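Local coordinates for protein lambda integrase (Enterobacteria phage lambda, PDB 1AE9) that integrates the phage genome into the host chromosome and, together with excisionase, excises the prophage again by site-specific recombination, here as its catalytic domain, at residues Y54-A65 / G171-I179. Numbering follows the deposited sequence.
Sequences YVEQSKTGVKIA and GREWDKIEI
Tyr54 turns the edge of its ring onto one face of the Trp174 indole, a T-shaped pair with planes at 85° and Tyr54 CD2 3.5 Å from Trp174 CD2. The CB of Tyr54 lies over the same face as a CH-pi donor, 4.0 Å from the centroid of the six-membered ring. The six-membered end of the indole reaches the hairpin backbone, Trp174 CZ3 lying 3.3 Å from Val55 O. Lys59, a predicted active-site residue, sits in the turn joining the two strands, where Thr60 OG1 accepts from Val62 N in an ST turn and gives a hydrogen bond to Gln57 OE1. Lys63 covers the opposite indole face, its CB a CH-pi donor 3.8 Å from the six-membered ring centroid. With CG anti to the carbonyl carbon (chi1 -74°), CG lies near Trp174 CZ3 and CH2 and the chain runs on across the indole. It then bends at its far end, bringing CE near Glu173 O and across Arg172 CB, and NZ to a weak hydrogen bond with Gly61 O. From here the backbones pair: Asp175 N donates to Lys63 O, nearly straight at 172°. Ile64 lies beside Asp175, its CG2 4.2 Å from Asp175 CB, on the face where helix 148-155 packs against Asp175 and Ile177. Ala65 N returns a bond to Asp175 O (2.8 Å), and Ala65 O receives Ile177 N at 3.0 Å. Ala65 CB also packs over a face of the Tyr54 ring and meets Lys176 CD. Strand 173-176, following the segment that carries the nucleophile position (Phe166 here), thus pairs in parallel with strand 63-67 of the antiparallel hairpin 52-67, forming part of the mixed sheet in this tyrosine recombinase catalytic domain.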
ATOM      1  N   TYR A  54      -9.544  22.972   7.485  1.00 23.79           N
ATOM      2  CA  TYR A  54      -9.298  22.301   8.760  1.00 22.74           C
ATOM      3  C   TYR A  54      -8.615  20.965   8.548  1.00 21.41           C
ATOM      4  O   TYR A  54      -9.113  20.120   7.813  1.00 21.26           O
ATOM      5  CB  TYR A  54     -10.614  22.122   9.529  1.00 23.41           C
ATOM      6  CG  TYR A  54     -11.150  23.427  10.069  1.00 25.32           C
ATOM      7  CD1 TYR A  54     -11.795  24.335   9.236  1.00 26.79           C
ATOM      8  CD2 TYR A  54     -10.946  23.783  11.398  1.00 26.88           C
ATOM      9  CE1 TYR A  54     -12.215  25.571   9.709  1.00 28.43           C
ATOM     10  CE2 TYR A  54     -11.361  25.014  11.883  1.00 29.46           C
ATOM     11  CZ  TYR A  54     -11.993  25.904  11.033  1.00 29.52           C
ATOM     12  OH  TYR A  54     -12.381  27.133  11.510  1.00 32.20           O
ATOM     13  N   VAL A  55      -7.486  20.773   9.215  1.00 20.31           N
ATOM     14  CA  VAL A  55      -6.718  19.551   9.077  1.00 19.49           C
ATOM     15  C   VAL A  55      -6.328  18.929  10.408  1.00 19.46           C
ATOM     16  O   VAL A  55      -5.753  19.602  11.274  1.00 19.01           O
ATOM     17  CB  VAL A  55      -5.395  19.826   8.284  1.00 18.74           C
ATOM     18  CG1 VAL A  55      -4.481  18.604   8.301  1.00 17.05           C
ATOM     19  CG2 VAL A  55      -5.710  20.238   6.847  1.00 18.87           C
ATOM     20  N   GLU A  56      -6.696  17.667  10.601  1.00 18.66           N
ATOM     21  CA  GLU A  56      -6.259  16.954  11.791  1.00 18.81           C
ATOM     22  C   GLU A  56      -5.259  15.957  11.242  1.00 19.34           C
ATOM     23  O   GLU A  56      -5.620  15.041  10.499  1.00 21.08           O
ATOM     24  CB  GLU A  56      -7.363  16.194  12.512  1.00 19.31           C
ATOM     25  CG  GLU A  56      -6.749  15.413  13.677  1.00 19.56           C
ATOM     26  CD  GLU A  56      -7.746  14.683  14.545  1.00 20.57           C
ATOM     27  OE1 GLU A  56      -8.959  14.936  14.430  1.00 23.13           O
ATOM     28  OE2 GLU A  56      -7.299  13.850  15.360  1.00 21.28           O
ATOM     29  N   GLN A  57      -3.995  16.153  11.569  1.00 18.54           N
ATOM     30  CA  GLN A  57      -2.959  15.279  11.074  1.00 18.54           C
ATOM     31  C   GLN A  57      -3.169  13.864  11.583  1.00 20.13           C
ATOM     32  O   GLN A  57      -3.277  13.629  12.791  1.00 19.91           O
ATOM     33  CB  GLN A  57      -1.595  15.840  11.452  1.00 19.54           C
ATOM     34  CG  GLN A  57      -1.415  17.286  10.955  1.00 20.07           C
ATOM     35  CD  GLN A  57      -0.017  17.807  11.158  1.00 19.19           C
ATOM     36  OE1 GLN A  57       0.746  17.272  11.963  1.00 21.41           O
ATOM     37  NE2 GLN A  57       0.343  18.838  10.406  1.00 18.83           N
ATOM     38  N   SER A  58      -3.234  12.930  10.637  1.00 20.40           N
ATOM     39  CA  SER A  58      -3.464  11.514  10.904  1.00 21.74           C
ATOM     40  C   SER A  58      -2.460  10.889  11.864  1.00 22.09           C
ATOM     41  O   SER A  58      -2.832  10.140  12.767  1.00 22.66           O
ATOM     42  CB  SER A  58      -3.463  10.726   9.583  1.00 19.90           C
ATOM     43  OG  SER A  58      -4.494  11.163   8.707  1.00 23.01           O
ATOM     44  N   LYS A  59      -1.190  11.209  11.669  1.00 22.49           N
ATOM     45  CA  LYS A  59      -0.129  10.653  12.486  1.00 24.68           C
ATOM     46  C   LYS A  59       0.006  11.259  13.890  1.00 23.90           C
ATOM     47  O   LYS A  59       0.064  10.538  14.885  1.00 23.31           O
ATOM     48  CB  LYS A  59       1.194  10.775  11.724  1.00 27.52           C
ATOM     49  CG  LYS A  59       2.416  10.219  12.445  1.00 33.97           C
ATOM     50  CD  LYS A  59       3.709  10.593  11.706  1.00 37.62           C
ATOM     51  CE  LYS A  59       4.958  10.141  12.468  1.00 39.46           C
ATOM     52  NZ  LYS A  59       5.106  10.818  13.799  1.00 40.72           N
ATOM     53  N   THR A  60       0.008  12.584  13.962  1.00 23.30           N
ATOM     54  CA  THR A  60       0.209  13.297  15.220  1.00 23.23           C
ATOM     55  C   THR A  60      -1.023  13.743  15.995  1.00 23.96           C
ATOM     56  O   THR A  60      -0.931  13.990  17.198  1.00 25.13           O
ATOM     57  CB  THR A  60       1.052  14.550  14.971  1.00 22.84           C
ATOM     58  OG1 THR A  60       0.312  15.443  14.121  1.00 23.68           O
ATOM     59  CG2 THR A  60       2.360  14.177  14.294  1.00 20.55           C
ATOM     60  N   GLY A  61      -2.149  13.905  15.304  1.00 23.03           N
ATOM     61  CA  GLY A  61      -3.360  14.354  15.962  1.00 21.68           C
ATOM     62  C   GLY A  61      -3.415  15.870  16.075  1.00 22.42           C
ATOM     63  O   GLY A  61      -4.365  16.415  16.639  1.00 22.33           O
ATOM     64  N   VAL A  62      -2.408  16.555  15.534  1.00 21.74           N
ATOM     65  CA  VAL A  62      -2.358  18.019  15.573  1.00 21.20           C
ATOM     66  C   VAL A  62      -3.483  18.583  14.712  1.00 21.69           C
ATOM     67  O   VAL A  62      -3.650  18.180  13.564  1.00 22.16           O
ATOM     68  CB  VAL A  62      -0.986  18.544  15.078  1.00 20.88           C
ATOM     69  CG1 VAL A  62      -0.985  20.070  14.948  1.00 19.98           C
ATOM     70  CG2 VAL A  62       0.095  18.104  16.032  1.00 18.75           C
ATOM     71  N   LYS A  63      -4.266  19.490  15.283  1.00 22.91           N
ATOM     72  CA  LYS A  63      -5.395  20.108  14.586  1.00 25.00           C
ATOM     73  C   LYS A  63      -5.122  21.573  14.235  1.00 26.07           C
ATOM     74  O   LYS A  63      -5.014  22.418  15.127  1.00 26.68           O
ATOM     75  CB  LYS A  63      -6.658  20.003  15.449  1.00 24.55           C
ATOM     76  CG  LYS A  63      -7.257  18.614  15.487  1.00 25.20           C
ATOM     77  CD  LYS A  63      -8.434  18.520  16.440  1.00 26.18           C
ATOM     78  CE  LYS A  63      -7.969  18.597  17.878  1.00 27.93           C
ATOM     79  NZ  LYS A  63      -6.932  17.567  18.169  1.00 29.41           N
ATOM     80  N   ILE A  64      -5.058  21.880  12.941  1.00 26.48           N
ATOM     81  CA  ILE A  64      -4.783  23.243  12.492  1.00 25.93           C
ATOM     82  C   ILE A  64      -5.802  23.752  11.485  1.00 25.69           C
ATOM     83  O   ILE A  64      -6.416  22.971  10.756  1.00 25.98           O
ATOM     84  CB  ILE A  64      -3.371  23.354  11.856  1.00 27.53           C
ATOM     85  CG1 ILE A  64      -3.248  22.417  10.652  1.00 28.04           C
ATOM     86  CG2 ILE A  64      -2.299  23.003  12.872  1.00 27.01           C
ATOM     87  CD1 ILE A  64      -1.900  22.487   9.971  1.00 30.71           C
ATOM     88  N   ALA A  65      -6.001  25.065  11.466  1.00 24.99           N
ATOM     89  CA  ALA A  65      -6.925  25.693  10.529  1.00 25.69           C
ATOM     90  C   ALA A  65      -6.044  26.518   9.590  1.00 26.66           C
ATOM     91  O   ALA A  65      -5.429  27.504  10.013  1.00 26.29           O
ATOM     92  CB  ALA A  65      -7.916  26.590  11.276  1.00 25.84           C
ATOM     93  N   GLY A 171     -16.275  21.040  20.777  1.00 53.24           N
ATOM     94  CA  GLY A 171     -15.468  20.141  21.579  1.00 51.86           C
ATOM     95  C   GLY A 171     -13.976  20.240  21.311  1.00 51.43           C
ATOM     96  O   GLY A 171     -13.199  20.547  22.215  1.00 51.28           O
ATOM     97  N   ARG A 172     -13.576  19.988  20.066  1.00 51.25           N
ATOM     98  CA  ARG A 172     -12.167  20.018  19.672  1.00 50.97           C
ATOM     99  C   ARG A 172     -11.583  21.419  19.508  1.00 49.89           C
ATOM    100  O   ARG A 172     -12.248  22.327  19.006  1.00 48.23           O
ATOM    101  CB  ARG A 172     -11.968  19.238  18.374  1.00 51.92           C
ATOM    102  CG  ARG A 172     -12.358  17.776  18.453  1.00 53.18           C
ATOM    103  CD  ARG A 172     -12.236  17.125  17.089  1.00 55.31           C
ATOM    104  NE  ARG A 172     -13.092  17.771  16.096  1.00 57.70           N
ATOM    105  CZ  ARG A 172     -14.134  17.186  15.508  1.00 60.40           C
ATOM    106  NH1 ARG A 172     -14.464  15.932  15.807  1.00 60.48           N
ATOM    107  NH2 ARG A 172     -14.855  17.858  14.620  1.00 61.32           N
ATOM    108  N   GLU A 173     -10.327  21.575  19.911  1.00 49.28           N
ATOM    109  CA  GLU A 173      -9.640  22.851  19.804  1.00 50.42           C
ATOM    110  C   GLU A 173      -8.705  22.863  18.596  1.00 49.28           C
ATOM    111  O   GLU A 173      -7.899  21.948  18.412  1.00 48.92           O
ATOM    112  CB  GLU A 173      -8.851  23.143  21.081  1.00 53.26           C
ATOM    113  CG  GLU A 173      -8.145  24.492  21.054  1.00 59.68           C
ATOM    114  CD  GLU A 173      -7.618  24.920  22.412  1.00 63.20           C
ATOM    115  OE1 GLU A 173      -6.589  24.364  22.859  1.00 64.95           O
ATOM    116  OE2 GLU A 173      -8.232  25.823  23.028  1.00 65.21           O
ATOM    117  N   TRP A 174      -8.816  23.910  17.784  1.00 48.28           N
ATOM    118  CA  TRP A 174      -7.997  24.058  16.590  1.00 46.81           C
ATOM    119  C   TRP A 174      -7.019  25.227  16.672  1.00 47.65           C
ATOM    120  O   TRP A 174      -7.340  26.296  17.201  1.00 48.70           O
ATOM    121  CB  TRP A 174      -8.890  24.242  15.361  1.00 44.12           C
ATOM    122  CG  TRP A 174      -9.773  23.074  15.083  1.00 42.39           C
ATOM    123  CD1 TRP A 174     -10.934  22.751  15.726  1.00 42.46           C
ATOM    124  CD2 TRP A 174      -9.565  22.061  14.098  1.00 41.55           C
ATOM    125  NE1 TRP A 174     -11.458  21.597  15.204  1.00 41.60           N
ATOM    126  CE2 TRP A 174     -10.639  21.150  14.202  1.00 41.87           C
ATOM    127  CE3 TRP A 174      -8.573  21.831  13.138  1.00 40.11           C
ATOM    128  CZ2 TRP A 174     -10.751  20.024  13.379  1.00 41.00           C
ATOM    129  CZ3 TRP A 174      -8.684  20.714  12.321  1.00 40.29           C
ATOM    130  CH2 TRP A 174      -9.766  19.825  12.447  1.00 40.46           C
ATOM    131  N   ASP A 175      -5.823  25.014  16.141  1.00 46.62           N
ATOM    132  CA  ASP A 175      -4.781  26.032  16.109  1.00 46.41           C
ATOM    133  C   ASP A 175      -4.975  26.821  14.797  1.00 46.23           C
ATOM    134  O   ASP A 175      -4.853  26.265  13.703  1.00 44.47           O
ATOM    135  CB  ASP A 175      -3.412  25.334  16.156  1.00 48.20           C
ATOM    136  CG  ASP A 175      -2.246  26.303  16.238  1.00 50.46           C
ATOM    137  OD1 ASP A 175      -2.311  27.267  17.029  1.00 52.95           O
ATOM    138  OD2 ASP A 175      -1.241  26.081  15.524  1.00 51.22           O
ATOM    139  N   LYS A 176      -5.350  28.093  14.915  1.00 46.65           N
ATOM    140  CA  LYS A 176      -5.582  28.962  13.753  1.00 48.03           C
ATOM    141  C   LYS A 176      -4.245  29.474  13.204  1.00 48.53           C
ATOM    142  O   LYS A 176      -3.430  30.002  13.963  1.00 49.19           O
ATOM    143  CB  LYS A 176      -6.436  30.163  14.174  1.00 48.92           C
ATOM    144  CG  LYS A 176      -7.247  30.839  13.067  1.00 50.15           C
ATOM    145  CD  LYS A 176      -8.658  30.243  12.979  1.00 52.04           C
ATOM    146  CE  LYS A 176      -9.660  31.227  12.366  1.00 51.13           C
ATOM    147  NZ  LYS A 176     -11.051  30.684  12.356  1.00 49.44           N
ATOM    148  N   ILE A 177      -4.000  29.289  11.908  1.00 48.81           N
ATOM    149  CA  ILE A 177      -2.756  29.764  11.298  1.00 49.08           C
ATOM    150  C   ILE A 177      -2.986  31.205  10.843  1.00 50.20           C
ATOM    151  O   ILE A 177      -4.012  31.522  10.228  1.00 48.76           O
ATOM    152  CB  ILE A 177      -2.310  28.888  10.090  1.00 48.31           C
ATOM    153  CG1 ILE A 177      -2.121  27.429  10.519  1.00 47.92           C
ATOM    154  CG2 ILE A 177      -0.996  29.406   9.515  1.00 46.91           C
ATOM    155  CD1 ILE A 177      -1.008  27.210  11.536  1.00 47.44           C
ATOM    156  N   GLU A 178      -2.039  32.078  11.179  1.00 52.63           N
ATOM    157  CA  GLU A 178      -2.140  33.492  10.837  1.00 54.99           C
ATOM    158  C   GLU A 178      -1.053  33.975   9.884  1.00 55.51           C
ATOM    159  O   GLU A 178       0.001  33.347   9.767  1.00 55.00           O
ATOM    160  CB  GLU A 178      -2.112  34.343  12.109  1.00 56.21           C
ATOM    161  CG  GLU A 178      -3.206  33.997  13.098  1.00 59.73           C
ATOM    162  CD  GLU A 178      -3.396  35.061  14.164  1.00 61.96           C
ATOM    163  OE1 GLU A 178      -2.671  35.032  15.187  1.00 62.40           O
ATOM    164  OE2 GLU A 178      -4.282  35.924  13.974  1.00 63.24           O
ATOM    165  N   ILE A 179      -1.299  35.156   9.312  1.00 56.85           N
ATOM    166  CA  ILE A 179      -0.426  35.843   8.348  1.00 57.45           C
ATOM    167  C   ILE A 179      -0.048  34.977   7.151  1.00 58.21           C
ATOM    168  O   ILE A 179       1.117  35.037   6.699  1.00 59.44           O
ATOM    169  CB  ILE A 179       0.837  36.567   9.006  1.00 56.57           C
ATOM    170  CG1 ILE A 179       1.726  35.594   9.796  1.00 55.35           C
ATOM    171  CG2 ILE A 179       0.379  37.740   9.878  1.00 55.31           C
ATOM    172  CD1 ILE A 179       2.951  36.231  10.434  1.00 53.65           C
ATOM    173  OXT ILE A 179      -0.960  34.282   6.644  1.00 58.50           O
TER